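PDB 2FRE: NAD(P)H-flavin oxidoreductase from Agrobacterium tumefaciens str. C58, which probably catalyses NAD(P)H-dependent reduction of flavins or related substrates, using bound flavin mononucleotide as its cofactor. Local coordinates for residues A[105-108]-A[109-112]; A[137-140]-A[141-144]; A[32-35]-A[36-40]; A[1-5]-A[6-10]. All coordinates share one frame; numbering follows the deposited sequence.

All four contacts are local, and they follow one another along the chain without nesting or crossing. Interaction 4 comes first: the N-terminal hairpin of strands 3-4 and 7-8, closed by its turn, which sends Arg7 to the FMN phosphate. Interaction 3 is the first turns of helix 33-44, packed on the sheet and on helix 110-127. Interaction 1 closes the short turn from strand 104-106 into helix 110-127. Interaction 2 starts helix 140-146 after strand 131-135 and includes Gly137, whose backbone N is hydrogen-bonded to the flavin. Interactions 1, 3 and 4 also touch the second subunit. Centres of interactions 2 and 4 lie about 36 Å apart, on opposite sides of the chain's centre.

Interaction 1. Residues A[105-108]-A[109-112]; sequences KPSA and THSF
His110 folds back on Ser107 at the start of a helix. Its CB lies 3.3 Å from Ser107 OG, and CG sits 3.9 Å from the same oxygen. The ring then swings toward the preceding chain, because CG lies between the backbone N and the carbonyl carbon (chi1 70°). At its edge, ND1 donates to Ser107 O at 3.3 Å. The acceptor lies in the ring plane, but ND1 stands above the carbonyl plane. CE1 follows along the same edge, 3.8 Å from Ser107 O. This is the short turn that leads from strand 104-106 into helix 110-127. Ser107 OG closes an ST turn by accepting the Thr109 N-H at 3.3 Å. It also takes a weak bond from His110 N at 3.0 Å. Beyond the turn, the His110 ring packs on Ser93 and Asp95 of strand 87-98. Thr109 occupies the N-cap position, but its hydroxyl makes no capping bond. Thr109 OG1 is instead hydrogen-bonded to Asp113 and receives a water at 2.7 Å. Thr109 and Phe112 both touch the other bound FMN, not the one reached by Arg7, and the Phe112 ring meets Trp118 of the second subunit.

Interaction 2. Residues A[137-140]-A[141-144]; sequences GIFK and DRIV
Helix 140-146 starts at Lys140, with Phe139 before it at the N-cap position; the CA atoms of Phe139 and Arg142 are 5.4 Å apart. The first helical bond runs from Ile143 N to Phe139 O at 2.9 Å, and the next from Val144 N to Lys140 O at 3.0 Å. The side chains of Phe139 and Arg142 lie alongside each other and point the same way. The chain of Arg142 is extended from CG to NE, and its CD passes 3.7 Å from Phe139 CB. The guanidinium is then laid flat over one ring face, with the planes 6° apart and the centres 3.6 Å apart. NH1 stands 3.5 Å from CE2 of Phe139. Over the same face, toward the opposite rim of the ring, NH2 lies 3.6 Å from CE1 of Phe139. Arg142 CZ is only 12° off the ring normal, so this is a cation-pi stack. Away from it, Ile138 and Ile143 cross at about a right angle, with their CD1 atoms 3.8 Å apart. Both also pack on Val155 of strand 153-162. Gly137 N is hydrogen-bonded to O4 of FMN, which places this loop beside the flavin. The stack uses the pi faces of both groups. The guanidinium N-H bonds lie in its own plane, roughly parallel to the ring, and so are not spent on the phenyl group.

Interaction 3. Residues A[32-35]-A[36-40]; sequences PKEH and LLTIL
Lys33 to Leu40 form the first turns of helix 33-44, and Pro32 stands before them at the N-cap position. Leu36 N makes a weak bond to Pro32 O at 3.4 Å. The regular pattern then continues, from Leu37 N to Lys33 O at 3.2 Å and from Ile39 N to His35 O at 3.1 Å. Glu34 O is gripped twice by Thr38. The backbone N-H of Thr38 reaches it at 2.9 Å and OG1 donates to it at 2.7 Å, from opposite faces of the carbonyl plane. The hydroxyl is brought there by a chi1 of -55°, which sets OG1 anti to its own carbonyl carbon and beside the backbone N. A water bridges onward, donating both to Thr38 OG1 and to Glu34 OE1 at 2.7 Å each. This links the Glu34 carboxylate to the following turn through the water. One face of the His35 ring is met near its rim by Pro32 CG. His35 ND1 is hydrogen-bonded to Tyr130 OH. Leu36 and Leu40 pack on Tyr59 of strand 55-61, while Ile39 packs on Leu121 of helix 110-127. Leu37 and Thr38 contact Tyr11 and Pro12 of the second subunit. The threonine hydroxyl bonded to the carbonyl four residues back is a common helix feature. Here it sits on a helix with side chains packed on strands 55-61 and 87-98, on helix 110-127 and on the second subunit.

Interaction 4. Residues A[1-5]-A[6-10]; sequences MTNSN and NRQSE. With FMN (flavin mononucleotide), chain C.
Ser4 and Arg7 flank the type I' turn of an antiparallel beta hairpin, strands 3-4 and 7-8, which delivers an arginine to the FMN pocket. The two are a hydrogen-bonded pair. Ser4 N donates to Arg7 O at 2.9 Å, and Arg7 N returns to Ser4 O at the same distance. Asn5 and Asn6 take the two left-handed positions of the turn. Further along, Ser9 N donates to Thr2 O at 3.1 Å. Ser9 OG accepts from Thr2 N at 3.2 Å, and it is also hydrogen-bonded to Tyr11 O. Asn3 and Gln8 form the non-hydrogen-bonded pair, and their side chains run alongside each other. Gln8 NE2 meets a lone pair of Asn3 OD1 at 2.9 Å, nearly straight (167°), with the amide planes turned 65° apart. Arg7 points to the other face, its chain extended from CG to NE. Its NE binds Ser181 O, and its NH1 binds Leu18 O and Arg20 O, which fixes the guanidinium. FMN is also held by Arg20, Arg24 and Arg183. The phosphorus lies in the guanidinium plane, at its edge, and Arg7 NH2 donates to FMN O1P at 2.8 Å.

Interaction 1. Residues A[105-108]-A[109-112]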
# COMPACT_ATOMS: atom_id res chain seq x y z
N LYS A 105 -5.91 -20.31 9.11
CA LYS A 105 -6.81 -19.30 9.67
C LYS A 105 -6.94 -18.14 8.67
O LYS A 105 -5.94 -17.62 8.22
CB LYS A 105 -6.25 -18.75 10.98
CG LYS A 105 -7.19 -17.78 11.69
CD LYS A 105 -6.61 -17.25 13.02
CE LYS A 105 -5.88 -15.92 12.84
NZ LYS A 105 -5.95 -15.07 14.09
N PRO A 106 -8.17 -17.73 8.35
CA PRO A 106 -8.41 -16.60 7.45
C PRO A 106 -7.66 -15.35 7.90
O PRO A 106 -7.63 -15.03 9.09
CB PRO A 106 -9.92 -16.37 7.56
CG PRO A 106 -10.47 -17.64 8.02
CD PRO A 106 -9.43 -18.32 8.84
N SER A 107 -7.05 -14.66 6.94
CA SER A 107 -6.33 -13.44 7.22
C SER A 107 -7.24 -12.25 7.00
O SER A 107 -7.86 -12.13 5.95
CB SER A 107 -5.12 -13.31 6.31
OG SER A 107 -4.70 -11.96 6.29
N ALA A 108 -7.29 -11.35 7.98
CA ALA A 108 -8.13 -10.16 7.89
C ALA A 108 -7.48 -9.06 7.06
O ALA A 108 -8.18 -8.19 6.55
CB ALA A 108 -8.46 -9.65 9.27
N THR A 109 -6.16 -9.10 6.89
CA THR A 109 -5.42 -7.97 6.30
C THR A 109 -4.58 -8.29 5.06
O THR A 109 -3.85 -7.41 4.56
CB THR A 109 -4.47 -7.37 7.35
OG1 THR A 109 -3.46 -8.33 7.68
CG2 THR A 109 -5.24 -6.97 8.61
N HIS A 110 -4.64 -9.53 4.55
CA HIS A 110 -3.69 -9.94 3.49
C HIS A 110 -3.72 -9.07 2.22
O HIS A 110 -2.68 -8.78 1.64
CB HIS A 110 -3.84 -11.43 3.13
CG HIS A 110 -5.11 -11.78 2.42
ND1 HIS A 110 -6.30 -12.02 3.09
CD2 HIS A 110 -5.37 -11.97 1.11
CE1 HIS A 110 -7.23 -12.31 2.21
NE2 HIS A 110 -6.70 -12.30 1.00
N SER A 111 -4.89 -8.63 1.80
CA SER A 111 -5.00 -7.81 0.61
C SER A 111 -4.53 -6.38 0.87
O SER A 111 -3.83 -5.77 0.07
CB SER A 111 -6.45 -7.83 0.08
OG SER A 111 -6.78 -9.14 -0.35
N PHE A 112 -4.93 -5.86 2.02
CA PHE A 112 -4.46 -4.58 2.51
C PHE A 112 -2.92 -4.55 2.56
O PHE A 112 -2.25 -3.62 2.05
CB PHE A 112 -5.12 -4.34 3.88
CG PHE A 112 -4.77 -3.02 4.53
CD1 PHE A 112 -5.44 -1.88 4.18
CD2 PHE A 112 -3.79 -2.95 5.52
CE1 PHE A 112 -5.16 -0.67 4.81
CE2 PHE A 112 -3.48 -1.74 6.12
CZ PHE A 112 -4.17 -0.60 5.76
O HOH W 1 -7.50 -7.46 3.50
O HOH W 2 -4.55 -10.09 9.49

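Interaction 2. Residues A[137-140]-A[141-144]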
# COMPACT_ATOMS: atom_id res chain seq x y z
N GLY A 137 -7.50 -5.65 -14.93
CA GLY A 137 -8.01 -6.22 -16.16
C GLY A 137 -7.15 -7.41 -16.58
O GLY A 137 -6.35 -7.33 -17.51
N ILE A 138 -7.32 -8.51 -15.85
CA ILE A 138 -6.47 -9.69 -15.98
C ILE A 138 -7.32 -10.92 -15.75
O ILE A 138 -8.37 -10.85 -15.11
CB ILE A 138 -5.34 -9.67 -14.92
CG1 ILE A 138 -5.89 -9.76 -13.49
CG2 ILE A 138 -4.47 -8.42 -15.05
CD1 ILE A 138 -4.81 -9.67 -12.45
N PHE A 139 -6.87 -12.07 -16.27
CA PHE A 139 -7.62 -13.32 -16.13
C PHE A 139 -7.13 -14.06 -14.87
O PHE A 139 -6.20 -14.85 -14.95
CB PHE A 139 -7.44 -14.19 -17.38
CG PHE A 139 -7.93 -13.56 -18.66
CD1 PHE A 139 -9.29 -13.48 -18.94
CD2 PHE A 139 -7.04 -13.10 -19.61
CE1 PHE A 139 -9.73 -12.93 -20.13
CE2 PHE A 139 -7.47 -12.54 -20.78
CZ PHE A 139 -8.83 -12.47 -21.05
N LYS A 140 -7.75 -13.80 -13.72
CA LYS A 140 -7.23 -14.30 -12.44
C LYS A 140 -7.22 -15.83 -12.32
O LYS A 140 -6.27 -16.41 -11.80
CB LYS A 140 -8.02 -13.73 -11.24
CG LYS A 140 -7.77 -12.25 -10.94
CD LYS A 140 -8.54 -11.87 -9.66
CE LYS A 140 -8.31 -10.42 -9.21
NZ LYS A 140 -8.79 -10.16 -7.77
N ASP A 141 -8.29 -16.48 -12.79
CA ASP A 141 -8.36 -17.94 -12.75
C ASP A 141 -7.32 -18.57 -13.67
O ASP A 141 -6.70 -19.55 -13.30
CB ASP A 141 -9.77 -18.42 -13.09
CG ASP A 141 -10.76 -18.14 -11.98
OD1 ASP A 141 -10.34 -17.83 -10.85
OD2 ASP A 141 -11.98 -18.23 -12.23
N ARG A 142 -7.12 -18.00 -14.86
CA ARG A 142 -6.07 -18.48 -15.77
C ARG A 142 -4.68 -18.25 -15.18
O ARG A 142 -3.79 -19.07 -15.35
CB ARG A 142 -6.14 -17.80 -17.14
CG ARG A 142 -7.47 -17.91 -17.86
CD ARG A 142 -7.35 -17.34 -19.27
NE ARG A 142 -8.67 -17.11 -19.87
CZ ARG A 142 -8.88 -16.44 -21.00
NH1 ARG A 142 -7.87 -15.94 -21.68
NH2 ARG A 142 -10.12 -16.27 -21.46
N ILE A 143 -4.49 -17.11 -14.51
CA ILE A 143 -3.23 -16.85 -13.81
C ILE A 143 -2.93 -17.94 -12.78
O ILE A 143 -1.82 -18.48 -12.72
CB ILE A 143 -3.22 -15.42 -13.15
CG1 ILE A 143 -3.15 -14.35 -14.25
CG2 ILE A 143 -2.05 -15.26 -12.19
CD1 ILE A 143 -3.71 -13.01 -13.83
N VAL A 144 -3.93 -18.26 -11.96
CA VAL A 144 -3.78 -19.28 -10.93
C VAL A 144 -3.39 -20.64 -11.53
O VAL A 144 -2.51 -21.32 -11.02
CB VAL A 144 -5.09 -19.41 -10.09
CG1 VAL A 144 -5.07 -20.66 -9.21
CG2 VAL A 144 -5.28 -18.17 -9.24

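Interaction 3. Residues A[32-35]-A[36-40]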
# COMPACT_ATOMS: atom_id res chain seq x y z
N PRO A 32 17.58 -4.13 -16.26
CA PRO A 32 18.59 -4.96 -15.61
C PRO A 32 17.98 -5.88 -14.56
O PRO A 32 17.06 -5.46 -13.83
CB PRO A 32 19.55 -3.93 -15.01
CG PRO A 32 19.42 -2.75 -15.88
CD PRO A 32 17.95 -2.71 -16.26
N LYS A 33 18.44 -7.13 -14.50
CA LYS A 33 17.88 -8.09 -13.52
C LYS A 33 17.93 -7.54 -12.09
O LYS A 33 16.95 -7.71 -11.33
CB LYS A 33 18.57 -9.46 -13.61
CG LYS A 33 17.84 -10.50 -14.51
CD LYS A 33 17.81 -10.09 -15.97
CE LYS A 33 16.93 -11.02 -16.85
NZ LYS A 33 16.87 -12.44 -16.38
N GLU A 34 19.05 -6.90 -11.72
CA GLU A 34 19.24 -6.36 -10.35
C GLU A 34 18.25 -5.24 -10.02
O GLU A 34 17.85 -5.08 -8.85
CB GLU A 34 20.67 -5.85 -10.13
CG GLU A 34 21.02 -5.62 -8.64
CD GLU A 34 22.21 -4.67 -8.40
OE1 GLU A 34 22.11 -3.44 -8.68
OE2 GLU A 34 23.25 -5.14 -7.89
N HIS A 35 17.87 -4.47 -11.04
CA HIS A 35 16.88 -3.40 -10.86
C HIS A 35 15.55 -3.99 -10.44
O HIS A 35 14.94 -3.49 -9.50
CB HIS A 35 16.74 -2.54 -12.13
CG HIS A 35 17.85 -1.56 -12.33
ND1 HIS A 35 17.86 -0.62 -13.34
CD2 HIS A 35 18.98 -1.34 -11.62
CE1 HIS A 35 18.95 0.11 -13.27
NE2 HIS A 35 19.66 -0.31 -12.23
N LEU A 36 15.11 -5.08 -11.08
CA LEU A 36 13.83 -5.70 -10.69
C LEU A 36 13.90 -6.27 -9.28
O LEU A 36 12.95 -6.16 -8.51
CB LEU A 36 13.35 -6.78 -11.66
CG LEU A 36 11.97 -7.38 -11.30
CD1 LEU A 36 10.90 -6.35 -11.25
CD2 LEU A 36 11.58 -8.47 -12.30
N LEU A 37 15.03 -6.88 -8.96
CA LEU A 37 15.22 -7.46 -7.64
C LEU A 37 15.23 -6.38 -6.54
O LEU A 37 14.63 -6.56 -5.46
CB LEU A 37 16.49 -8.35 -7.64
CG LEU A 37 16.33 -9.67 -8.43
CD1 LEU A 37 17.65 -10.40 -8.55
CD2 LEU A 37 15.30 -10.61 -7.80
N THR A 38 15.83 -5.23 -6.84
CA THR A 38 15.78 -4.08 -5.92
C THR A 38 14.34 -3.64 -5.67
O THR A 38 13.92 -3.42 -4.52
CB THR A 38 16.65 -2.92 -6.45
OG1 THR A 38 17.98 -3.39 -6.69
CG2 THR A 38 16.73 -1.78 -5.45
N ILE A 39 13.58 -3.54 -6.76
CA ILE A 39 12.16 -3.16 -6.71
C ILE A 39 11.36 -4.11 -5.84
O ILE A 39 10.60 -3.66 -4.99
CB ILE A 39 11.55 -3.07 -8.13
CG1 ILE A 39 12.16 -1.85 -8.85
CG2 ILE A 39 10.02 -2.97 -8.07
CD1 ILE A 39 11.84 -1.77 -10.31
N LEU A 40 11.53 -5.41 -6.05
CA LEU A 40 10.81 -6.40 -5.25
C LEU A 40 11.35 -6.48 -3.82
O LEU A 40 10.60 -6.77 -2.90
CB LEU A 40 10.82 -7.76 -5.96
CG LEU A 40 10.08 -7.81 -7.30
CD1 LEU A 40 10.12 -9.24 -7.92
CD2 LEU A 40 8.67 -7.32 -7.22
O HOH W 3 19.75 -2.11 -8.24

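Interaction 4. Residues A[1-5]-A[6-10]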
# COMPACT_ATOMS: atom_id res chain seq x y z
N MSE A 1 1.72 24.96 -1.06
CA MSE A 1 1.57 23.55 -1.57
C MSE A 1 2.64 23.15 -2.57
O MSE A 1 3.52 23.93 -2.88
CB MSE A 1 0.19 23.34 -2.18
CG MSE A 1 0.07 23.73 -3.65
SE MSE A 1 0.98 25.39 -4.06
CE MSE A 1 -0.53 26.78 -3.98
N THR A 2 2.55 21.93 -3.08
CA THR A 2 3.54 21.43 -4.01
C THR A 2 2.97 21.45 -5.45
O THR A 2 1.81 21.11 -5.66
CB THR A 2 3.93 20.01 -3.57
OG1 THR A 2 4.12 20.00 -2.15
CG2 THR A 2 5.20 19.54 -4.24
N ASN A 3 3.79 21.87 -6.42
CA ASN A 3 3.49 21.73 -7.85
C ASN A 3 4.52 20.80 -8.48
O ASN A 3 5.71 21.13 -8.51
CB ASN A 3 3.52 23.07 -8.58
CG ASN A 3 2.45 24.02 -8.09
OD1 ASN A 3 1.26 23.83 -8.35
ND2 ASN A 3 2.87 25.06 -7.39
N SER A 4 4.08 19.65 -8.97
CA SER A 4 4.98 18.68 -9.59
C SER A 4 4.20 17.68 -10.43
O SER A 4 3.10 17.29 -10.07
CB SER A 4 5.78 17.94 -8.50
OG SER A 4 7.00 17.45 -9.03
N ASN A 5 4.77 17.30 -11.58
CA ASN A 5 4.17 16.29 -12.46
C ASN A 5 2.73 16.59 -12.87
O ASN A 5 1.86 15.71 -12.81
CB ASN A 5 4.26 14.91 -11.82
CG ASN A 5 4.05 13.79 -12.84
OD1 ASN A 5 4.36 13.96 -14.02
ND2 ASN A 5 3.49 12.67 -12.39
N ASN A 6 2.49 17.84 -13.27
CA ASN A 6 1.17 18.34 -13.70
C ASN A 6 0.13 18.12 -12.60
O ASN A 6 -1.05 17.97 -12.89
CB ASN A 6 0.74 17.67 -15.02
CG ASN A 6 -0.14 18.57 -15.91
OD1 ASN A 6 -0.86 19.48 -15.46
ND2 ASN A 6 -0.06 18.34 -17.20
N ARG A 7 0.58 18.12 -11.35
CA ARG A 7 -0.31 17.94 -10.21
C ARG A 7 0.01 18.96 -9.13
O ARG A 7 1.15 19.38 -8.96
CB ARG A 7 -0.16 16.54 -9.60
CG ARG A 7 -0.59 15.42 -10.49
CD ARG A 7 -0.02 14.08 -9.99
NE ARG A 7 -0.78 12.95 -10.53
CZ ARG A 7 -0.49 11.66 -10.32
NH1 ARG A 7 0.60 11.29 -9.64
NH2 ARG A 7 -1.28 10.72 -10.80
N GLN A 8 -1.02 19.32 -8.38
CA GLN A 8 -0.89 20.26 -7.31
C GLN A 8 -1.52 19.65 -6.08
O GLN A 8 -2.65 19.19 -6.11
CB GLN A 8 -1.59 21.58 -7.64
CG GLN A 8 -1.36 22.62 -6.57
CD GLN A 8 -2.01 23.97 -6.86
OE1 GLN A 8 -3.10 24.27 -6.36
NE2 GLN A 8 -1.34 24.78 -7.62
N SER A 9 -0.79 19.65 -4.99
CA SER A 9 -1.30 19.08 -3.77
C SER A 9 -1.78 20.25 -2.95
O SER A 9 -1.34 21.38 -3.16
CB SER A 9 -0.18 18.38 -3.02
OG SER A 9 0.73 19.38 -2.58
N GLU A 10 -2.68 19.99 -2.02
CA GLU A 10 -3.19 21.05 -1.14
C GLU A 10 -2.20 21.37 0.00
O GLU A 10 -2.22 22.48 0.54
CB GLU A 10 -4.54 20.64 -0.59
CG GLU A 10 -5.58 20.39 -1.67
CD GLU A 10 -6.78 19.62 -1.15
OE1 GLU A 10 -6.91 18.42 -1.49
OE2 GLU A 10 -7.56 20.23 -0.39
N1 FMN C . -4.97 0.86 -15.40
C2 FMN C . -5.32 0.29 -16.63
O2 FMN C . -5.10 0.91 -17.68
N3 FMN C . -5.94 -0.94 -16.69
C4 FMN C . -6.21 -1.66 -15.55
O4 FMN C . -6.55 -2.86 -15.66
C4A FMN C . -5.85 -1.09 -14.31
N5 FMN C . -6.11 -1.78 -13.14
C5A FMN C . -5.68 -1.24 -11.94
C6 FMN C . -5.91 -1.94 -10.77
C7 FMN C . -5.49 -1.44 -9.55
C7M FMN C . -5.31 -2.47 -8.47
C8 FMN C . -4.86 -0.20 -9.48
C8M FMN C . -3.93 0.11 -8.33
C9 FMN C . -4.63 0.52 -10.64
C9A FMN C . -5.07 0.01 -11.88
N10 FMN C . -4.86 0.73 -13.04
C10 FMN C . -5.23 0.16 -14.25
C1' FMN C . -4.28 2.12 -13.01
C2' FMN C . -5.12 3.15 -12.26
O2' FMN C . -6.20 3.65 -13.05
C3' FMN C . -4.23 4.29 -11.77
O3' FMN C . -3.30 3.79 -10.82
C4' FMN C . -5.06 5.43 -11.20
O4' FMN C . -5.84 6.04 -12.21
C5' FMN C . -4.22 6.51 -10.52
O5' FMN C . -3.31 7.09 -11.43
P FMN C . -1.72 7.11 -11.14
O1P FMN C . -1.52 8.07 -9.98
O2P FMN C . -1.27 5.72 -10.72
O3P FMN C . -1.06 7.55 -12.41